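PDB 1JMX: amine Dehydrogenase from Pseudomonas putida, which probably serves as the beta-propeller subunit of a quinohemoprotein amine dehydrogenase, which oxidises primary amines and passes the electrons on to heme c. Local coordinates for residues H119-S131 with P140-M153. Sequence-based numbering, arbitrary orientation.
Sequences HYVVKPPRLEVFS and PVRTFPMPRQVYLM. With HEC (heme c), chain F.
Strands 126-131 and 142-145 run antiparallel at 165°, their axes 4.5 Å apart at closest, and the paired amides and carbonyls of Leu127 and Phe144 tie the hairpin, Leu127 N giving the shorter bond to Phe144 O (2.8 Å). On one face, Leu127 and Phe144 lie side by side, Leu127 CD2 lying 4.1 Å from Phe144 CD1. With Leu127 CG anti to its own amide nitrogen (chi1 -177°), the other branch turns to Met153, Leu127 CD1 lying 3.9 Å from Met153 SD, while Met146 CG packs on Leu127 CB. Val129 covers one face of the Arg142 guanidinium, which forms a salt bridge with Glu105. On the opposite face, Arg126 NE bonds Glu128 OE2 from above the carboxylate plane (3.0 Å), and Pro140 CG rests against that carboxylate. Beyond the hairpin, the Arg148 guanidinium has Pro125 CD over one face, 3.9 Å from Arg148 NH2. Cutting Arg148 back to alanine would probably uncover the Pro125 ring and leave Glu134 of the neighbouring amine dehydrogenase chain without its salt-bridge partner. Strand 126-131 is flanked on its other side by strand 105-115, which also pairs with strand 120-122 leading from the heme pocket, while Leu127 and Met146 pack onto strand 161-164 of the next sheet.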
loop_
_atom_site.group_PDB
_atom_site.type_symbol
_atom_site.label_atom_id
_atom_site.label_comp_id
_atom_site.label_asym_id
_atom_site.label_seq_id
_atom_site.Cartn_x
_atom_site.Cartn_y
_atom_site.Cartn_z
ATOM N N HIS B 119 13.065 -17.821 12.727
ATOM C CA HIS B 119 12.484 -16.594 13.271
ATOM C C HIS B 119 13.500 -15.460 13.393
ATOM O O HIS B 119 14.702 -15.675 13.258
ATOM C CB HIS B 119 11.811 -16.859 14.631
ATOM C CG HIS B 119 12.769 -17.127 15.748
ATOM N ND1 HIS B 119 13.380 -18.348 15.930
ATOM C CD2 HIS B 119 13.236 -16.326 16.735
ATOM C CE1 HIS B 119 14.183 -18.290 16.975
ATOM N NE2 HIS B 119 14.115 -17.073 17.481
ATOM N N TYR B 120 12.998 -14.243 13.580
ATOM C CA TYR B 120 13.838 -13.066 13.752
ATOM C C TYR B 120 13.661 -12.560 15.167
ATOM O O TYR B 120 12.630 -12.789 15.802
ATOM C CB TYR B 120 13.418 -11.920 12.830
ATOM C CG TYR B 120 13.669 -12.091 11.355
ATOM C CD1 TYR B 120 13.406 -11.039 10.477
ATOM C CD2 TYR B 120 14.134 -13.296 10.823
ATOM C CE1 TYR B 120 13.589 -11.178 9.114
ATOM C CE2 TYR B 120 14.324 -13.447 9.452
ATOM C CZ TYR B 120 14.046 -12.378 8.605
ATOM O OH TYR B 120 14.214 -12.503 7.253
ATOM N N VAL B 121 14.671 -11.849 15.647
ATOM C CA VAL B 121 14.625 -11.253 16.969
ATOM C C VAL B 121 15.248 -9.888 16.802
ATOM O O VAL B 121 16.403 -9.773 16.416
ATOM C CB VAL B 121 15.420 -12.056 18.032
ATOM C CG1 VAL B 121 15.286 -11.397 19.390
ATOM C CG2 VAL B 121 14.908 -13.486 18.114
ATOM N N VAL B 122 14.449 -8.852 17.014
ATOM C CA VAL B 122 14.941 -7.488 16.900
ATOM C C VAL B 122 15.697 -7.190 18.189
ATOM O O VAL B 122 15.236 -7.511 19.283
ATOM C CB VAL B 122 13.783 -6.472 16.686
ATOM C CG1 VAL B 122 14.333 -5.076 16.491
ATOM C CG2 VAL B 122 12.962 -6.867 15.472
ATOM N N LYS B 123 16.897 -6.651 18.043
ATOM C CA LYS B 123 17.733 -6.339 19.190
ATOM C C LYS B 123 17.779 -4.840 19.406
ATOM O O LYS B 123 17.398 -4.071 18.526
ATOM C CB LYS B 123 19.151 -6.850 18.943
ATOM C CG LYS B 123 19.265 -8.339 18.766
ATOM C CD LYS B 123 18.914 -9.065 20.043
ATOM C CE LYS B 123 19.325 -10.520 19.960
ATOM N NZ LYS B 123 20.783 -10.626 19.597
ATOM N N PRO B 124 18.217 -4.405 20.597
ATOM C CA PRO B 124 18.309 -2.974 20.903
ATOM C C PRO B 124 19.355 -2.308 20.009
ATOM O O PRO B 124 20.320 -2.949 19.591
ATOM C CB PRO B 124 18.765 -2.973 22.365
ATOM C CG PRO B 124 18.158 -4.211 22.905
ATOM C CD PRO B 124 18.434 -5.210 21.812
ATOM N N PRO B 125 19.145 -1.033 19.647
ATOM C CA PRO B 125 20.122 -0.345 18.795
ATOM C C PRO B 125 21.436 -0.043 19.538
ATOM O O PRO B 125 21.516 -0.145 20.767
ATOM C CB PRO B 125 19.388 0.942 18.416
ATOM C CG PRO B 125 17.934 0.553 18.504
ATOM C CD PRO B 125 17.915 -0.238 19.775
ATOM N N ARG B 126 22.464 0.319 18.781
ATOM C CA ARG B 126 23.772 0.643 19.352
ATOM C C ARG B 126 24.557 1.568 18.442
ATOM O O ARG B 126 24.409 1.520 17.234
ATOM C CB ARG B 126 24.598 -0.633 19.593
ATOM C CG ARG B 126 24.891 -1.418 18.329
ATOM C CD ARG B 126 25.640 -2.700 18.602
ATOM N NE ARG B 126 25.695 -3.518 17.394
ATOM C CZ ARG B 126 24.991 -4.628 17.209
ATOM N NH1 ARG B 126 24.174 -5.076 18.158
ATOM N NH2 ARG B 126 25.069 -5.269 16.053
ATOM N N LEU B 127 25.347 2.453 19.034
ATOM C CA LEU B 127 26.191 3.348 18.260
ATOM C C LEU B 127 27.528 2.619 18.145
ATOM O O LEU B 127 28.003 2.031 19.110
ATOM C CB LEU B 127 26.405 4.679 18.995
ATOM C CG LEU B 127 27.235 5.727 18.238
ATOM C CD1 LEU B 127 26.334 6.513 17.287
ATOM C CD2 LEU B 127 27.903 6.674 19.213
ATOM N N GLU B 128 28.091 2.597 16.946
ATOM C CA GLU B 128 29.376 1.962 16.707
ATOM C C GLU B 128 30.317 3.027 16.169
ATOM O O GLU B 128 29.957 3.789 15.275
ATOM C CB GLU B 128 29.247 0.819 15.704
ATOM C CG GLU B 128 28.420 -0.339 16.212
ATOM C CD GLU B 128 28.381 -1.505 15.262
ATOM O OE1 GLU B 128 28.655 -1.339 14.060
ATOM O OE2 GLU B 128 28.072 -2.605 15.732
ATOM N N VAL B 129 31.503 3.106 16.760
ATOM C CA VAL B 129 32.505 4.078 16.366
ATOM C C VAL B 129 33.565 3.362 15.555
ATOM O O VAL B 129 34.010 2.280 15.922
ATOM C CB VAL B 129 33.176 4.721 17.595
ATOM C CG1 VAL B 129 34.067 5.864 17.167
ATOM C CG2 VAL B 129 32.128 5.195 18.591
ATOM N N PHE B 130 33.954 3.952 14.437
ATOM C CA PHE B 130 34.969 3.365 13.582
ATOM C C PHE B 130 36.063 4.393 13.406
ATOM O O PHE B 130 35.806 5.596 13.384
ATOM C CB PHE B 130 34.395 3.017 12.206
ATOM C CG PHE B 130 33.218 2.095 12.258
ATOM C CD1 PHE B 130 31.926 2.599 12.351
ATOM C CD2 PHE B 130 33.396 0.718 12.228
ATOM C CE1 PHE B 130 30.833 1.744 12.417
ATOM C CE2 PHE B 130 32.304 -0.142 12.293
ATOM C CZ PHE B 130 31.025 0.374 12.389
ATOM N N SER B 131 37.292 3.914 13.356
ATOM C CA SER B 131 38.418 4.788 13.139
ATOM C C SER B 131 38.591 4.812 11.628
ATOM O O SER B 131 38.607 3.763 10.985
ATOM C CB SER B 131 39.661 4.227 13.815
ATOM O OG SER B 131 40.784 5.018 13.502
ATOM N N PRO B 140 34.211 -1.979 14.812
ATOM C CA PRO B 140 33.928 -1.166 16.000
ATOM C C PRO B 140 35.092 -1.044 16.984
ATOM O O PRO B 140 35.682 -2.051 17.393
ATOM C CB PRO B 140 32.747 -1.898 16.637
ATOM C CG PRO B 140 32.033 -2.454 15.475
ATOM C CD PRO B 140 33.155 -2.991 14.619
ATOM N N VAL B 141 35.459 0.197 17.302
ATOM C CA VAL B 141 36.523 0.452 18.267
ATOM C C VAL B 141 35.883 0.852 19.594
ATOM O O VAL B 141 36.540 0.887 20.628
ATOM C CB VAL B 141 37.527 1.544 17.792
ATOM C CG1 VAL B 141 38.277 1.069 16.560
ATOM C CG2 VAL B 141 36.819 2.873 17.522
ATOM N N ARG B 142 34.575 1.078 19.561
ATOM C CA ARG B 142 33.815 1.469 20.738
ATOM C C ARG B 142 32.340 1.352 20.368
ATOM O O ARG B 142 31.975 1.619 19.233
ATOM C CB ARG B 142 34.132 2.928 21.061
ATOM C CG ARG B 142 34.148 3.295 22.526
ATOM C CD ARG B 142 34.436 4.790 22.683
ATOM N NE ARG B 142 35.527 5.196 21.817
ATOM C CZ ARG B 142 35.485 6.216 20.970
ATOM N NH1 ARG B 142 34.407 6.972 20.860
ATOM N NH2 ARG B 142 36.509 6.438 20.176
ATOM N N THR B 143 31.510 0.880 21.290
ATOM C CA THR B 143 30.075 0.777 21.035
ATOM C C THR B 143 29.275 1.060 22.293
ATOM O O THR B 143 29.671 0.686 23.392
ATOM C CB THR B 143 29.625 -0.568 20.316
ATOM O OG1 THR B 143 28.548 -1.193 21.024
ATOM C CG2 THR B 143 30.755 -1.530 20.140
ATOM N N PHE B 144 28.177 1.784 22.122
ATOM C CA PHE B 144 27.329 2.167 23.236
ATOM C C PHE B 144 25.884 1.865 22.905
ATOM O O PHE B 144 25.542 1.663 21.745
ATOM C CB PHE B 144 27.423 3.675 23.478
ATOM C CG PHE B 144 28.815 4.200 23.568
ATOM C CD1 PHE B 144 29.420 4.782 22.460
ATOM C CD2 PHE B 144 29.512 4.156 24.768
ATOM C CE1 PHE B 144 30.709 5.318 22.549
ATOM C CE2 PHE B 144 30.796 4.686 24.869
ATOM C CZ PHE B 144 31.394 5.270 23.757
ATOM N N PRO B 145 25.019 1.804 23.931
ATOM C CA PRO B 145 23.593 1.537 23.718
ATOM C C PRO B 145 22.895 2.801 23.212
ATOM O O PRO B 145 23.251 3.916 23.597
ATOM C CB PRO B 145 23.106 1.142 25.113
ATOM C CG PRO B 145 24.003 1.922 26.015
ATOM C CD PRO B 145 25.352 1.768 25.366
ATOM N N MET B 146 21.928 2.620 22.324
ATOM C CA MET B 146 21.187 3.739 21.759
ATOM C C MET B 146 19.684 3.528 21.868
ATOM O O MET B 146 19.209 2.393 21.948
ATOM C CB MET B 146 21.536 3.919 20.273
ATOM C CG MET B 146 22.929 4.433 19.995
ATOM S SD MET B 146 23.137 6.098 20.614
ATOM C CE MET B 146 22.295 7.056 19.329
ATOM N N PRO B 147 18.922 4.625 21.970
ATOM C CA PRO B 147 17.471 4.458 22.055
ATOM C C PRO B 147 16.929 4.123 20.656
ATOM O O PRO B 147 17.647 4.240 19.662
ATOM C CB PRO B 147 16.993 5.827 22.557
ATOM C CG PRO B 147 18.055 6.780 22.092
ATOM C CD PRO B 147 19.328 6.002 22.311
ATOM N N ARG B 148 15.696 3.637 20.595
ATOM C CA ARG B 148 15.065 3.300 19.319
ATOM C C ARG B 148 14.645 4.541 18.561
ATOM O O ARG B 148 14.570 5.624 19.132
ATOM C CB ARG B 148 13.813 2.453 19.529
ATOM C CG ARG B 148 14.085 1.084 20.025
ATOM C CD ARG B 148 13.171 0.092 19.364
ATOM N NE ARG B 148 13.884 -1.162 19.284
ATOM C CZ ARG B 148 14.457 -1.635 18.188
ATOM N NH1 ARG B 148 14.385 -0.988 17.039
ATOM N NH2 ARG B 148 15.224 -2.696 18.285
ATOM N N GLN B 149 14.337 4.342 17.280
ATOM C CA GLN B 149 13.875 5.383 16.371
ATOM C C GLN B 149 14.837 6.549 16.157
ATOM O O GLN B 149 14.422 7.692 15.957
ATOM C CB GLN B 149 12.483 5.859 16.796
ATOM C CG GLN B 149 11.437 4.735 16.771
ATOM C CD GLN B 149 10.173 5.059 17.558
ATOM O OE1 GLN B 149 10.235 5.557 18.684
ATOM N NE2 GLN B 149 9.022 4.750 16.977
ATOM N N VAL B 150 16.129 6.239 16.172
ATOM C CA VAL B 150 17.169 7.231 15.949
ATOM C C VAL B 150 17.483 7.273 14.455
ATOM O O VAL B 150 17.555 6.238 13.803
ATOM C CB VAL B 150 18.455 6.905 16.771
ATOM C CG1 VAL B 150 19.666 7.639 16.212
ATOM C CG2 VAL B 150 18.250 7.265 18.243
ATOM N N TYR B 151 17.591 8.482 13.908
ATOM C CA TYR B 151 17.919 8.669 12.502
ATOM C C TYR B 151 19.106 9.633 12.348
ATOM O O TYR B 151 20.189 9.316 12.821
ATOM C CB TYR B 151 16.677 9.057 11.675
ATOM C CG TYR B 151 15.860 10.234 12.182
ATOM C CD1 TYR B 151 15.872 11.456 11.505
ATOM C CD2 TYR B 151 15.072 10.130 13.332
ATOM C CE1 TYR B 151 15.133 12.540 11.957
ATOM C CE2 TYR B 151 14.327 11.215 13.791
ATOM C CZ TYR B 151 14.368 12.418 13.097
ATOM O OH TYR B 151 13.681 13.522 13.559
ATOM N N LEU B 152 18.918 10.802 11.741
ATOM C CA LEU B 152 20.003 11.771 11.545
ATOM C C LEU B 152 20.865 12.141 12.765
ATOM O O LEU B 152 20.367 12.312 13.874
ATOM C CB LEU B 152 19.466 13.054 10.916
ATOM C CG LEU B 152 18.814 12.908 9.548
ATOM C CD1 LEU B 152 18.435 14.279 9.037
ATOM C CD2 LEU B 152 19.759 12.227 8.594
ATOM N N MET B 153 22.166 12.293 12.515
ATOM C CA MET B 153 23.151 12.647 13.530
ATOM C C MET B 153 24.177 13.597 12.922
ATOM O O MET B 153 24.525 13.467 11.752
ATOM C CB MET B 153 23.901 11.401 14.022
ATOM C CG MET B 153 23.041 10.321 14.663
ATOM S SD MET B 153 24.034 9.011 15.413
ATOM C CE MET B 153 25.155 8.633 14.101
HETATM FE FE HEC F . 9.838 -21.036 6.777
HETATM C CHA HEC F . 9.062 -18.626 9.003
HETATM C CHB HEC F . 6.612 -22.048 6.732
HETATM C CHC HEC F . 10.636 -23.489 4.540
HETATM C CHD HEC F . 13.116 -20.023 6.826
HETATM N NA HEC F . 8.194 -20.461 7.674
HETATM C C1A HEC F . 8.035 -19.440 8.574
HETATM C C2A HEC F . 6.650 -19.336 9.015
HETATM C C3A HEC F . 5.971 -20.298 8.372
HETATM C C4A HEC F . 6.927 -20.996 7.540
HETATM C CMA HEC F . 4.490 -20.592 8.503
HETATM C CAA HEC F . 6.106 -18.329 10.003
HETATM C CBA HEC F . 5.507 -17.165 9.246
HETATM C CGA HEC F . 4.937 -16.092 10.154
HETATM O O1A HEC F . 4.998 -16.230 11.387
HETATM O O2A HEC F . 4.418 -15.093 9.619
HETATM N NB HEC F . 8.850 -22.449 5.838
HETATM C C1B HEC F . 7.488 -22.743 5.930
HETATM C C2B HEC F . 7.088 -23.847 5.124
HETATM C C3B HEC F . 8.234 -24.268 4.509
HETATM C C4B HEC F . 9.317 -23.396 4.943
HETATM C CMB HEC F . 5.663 -24.428 5.006
HETATM C CAB HEC F . 8.282 -25.453 3.565
HETATM C CBB HEC F . 7.928 -25.242 2.090
HETATM N NC HEC F . 11.514 -21.622 5.877
HETATM C C1C HEC F . 11.664 -22.665 4.970
HETATM C C2C HEC F . 13.029 -22.797 4.527
HETATM C C3C HEC F . 13.727 -21.851 5.164
HETATM C C4C HEC F . 12.784 -21.103 6.002
HETATM C CMC HEC F . 13.547 -23.837 3.535
HETATM C CAC HEC F . 15.246 -21.790 5.186
HETATM C CBC HEC F . 16.038 -21.086 4.101
HETATM N ND HEC F . 10.879 -19.619 7.712
HETATM C C1D HEC F . 12.222 -19.323 7.628
HETATM C C2D HEC F . 12.586 -18.190 8.489
HETATM C C3D HEC F . 11.417 -17.820 9.087
HETATM C C4D HEC F . 10.395 -18.702 8.603
HETATM C CMD HEC F . 13.978 -17.571 8.665
HETATM C CAD HEC F . 11.173 -16.693 10.088
HETATM C CBD HEC F . 10.939 -15.313 9.493
HETATM C CGD HEC F . 9.764 -15.263 8.546
HETATM O O1D HEC F . 9.974 -15.166 7.335
HETATM O O2D HEC F . 8.613 -15.319 9.004
#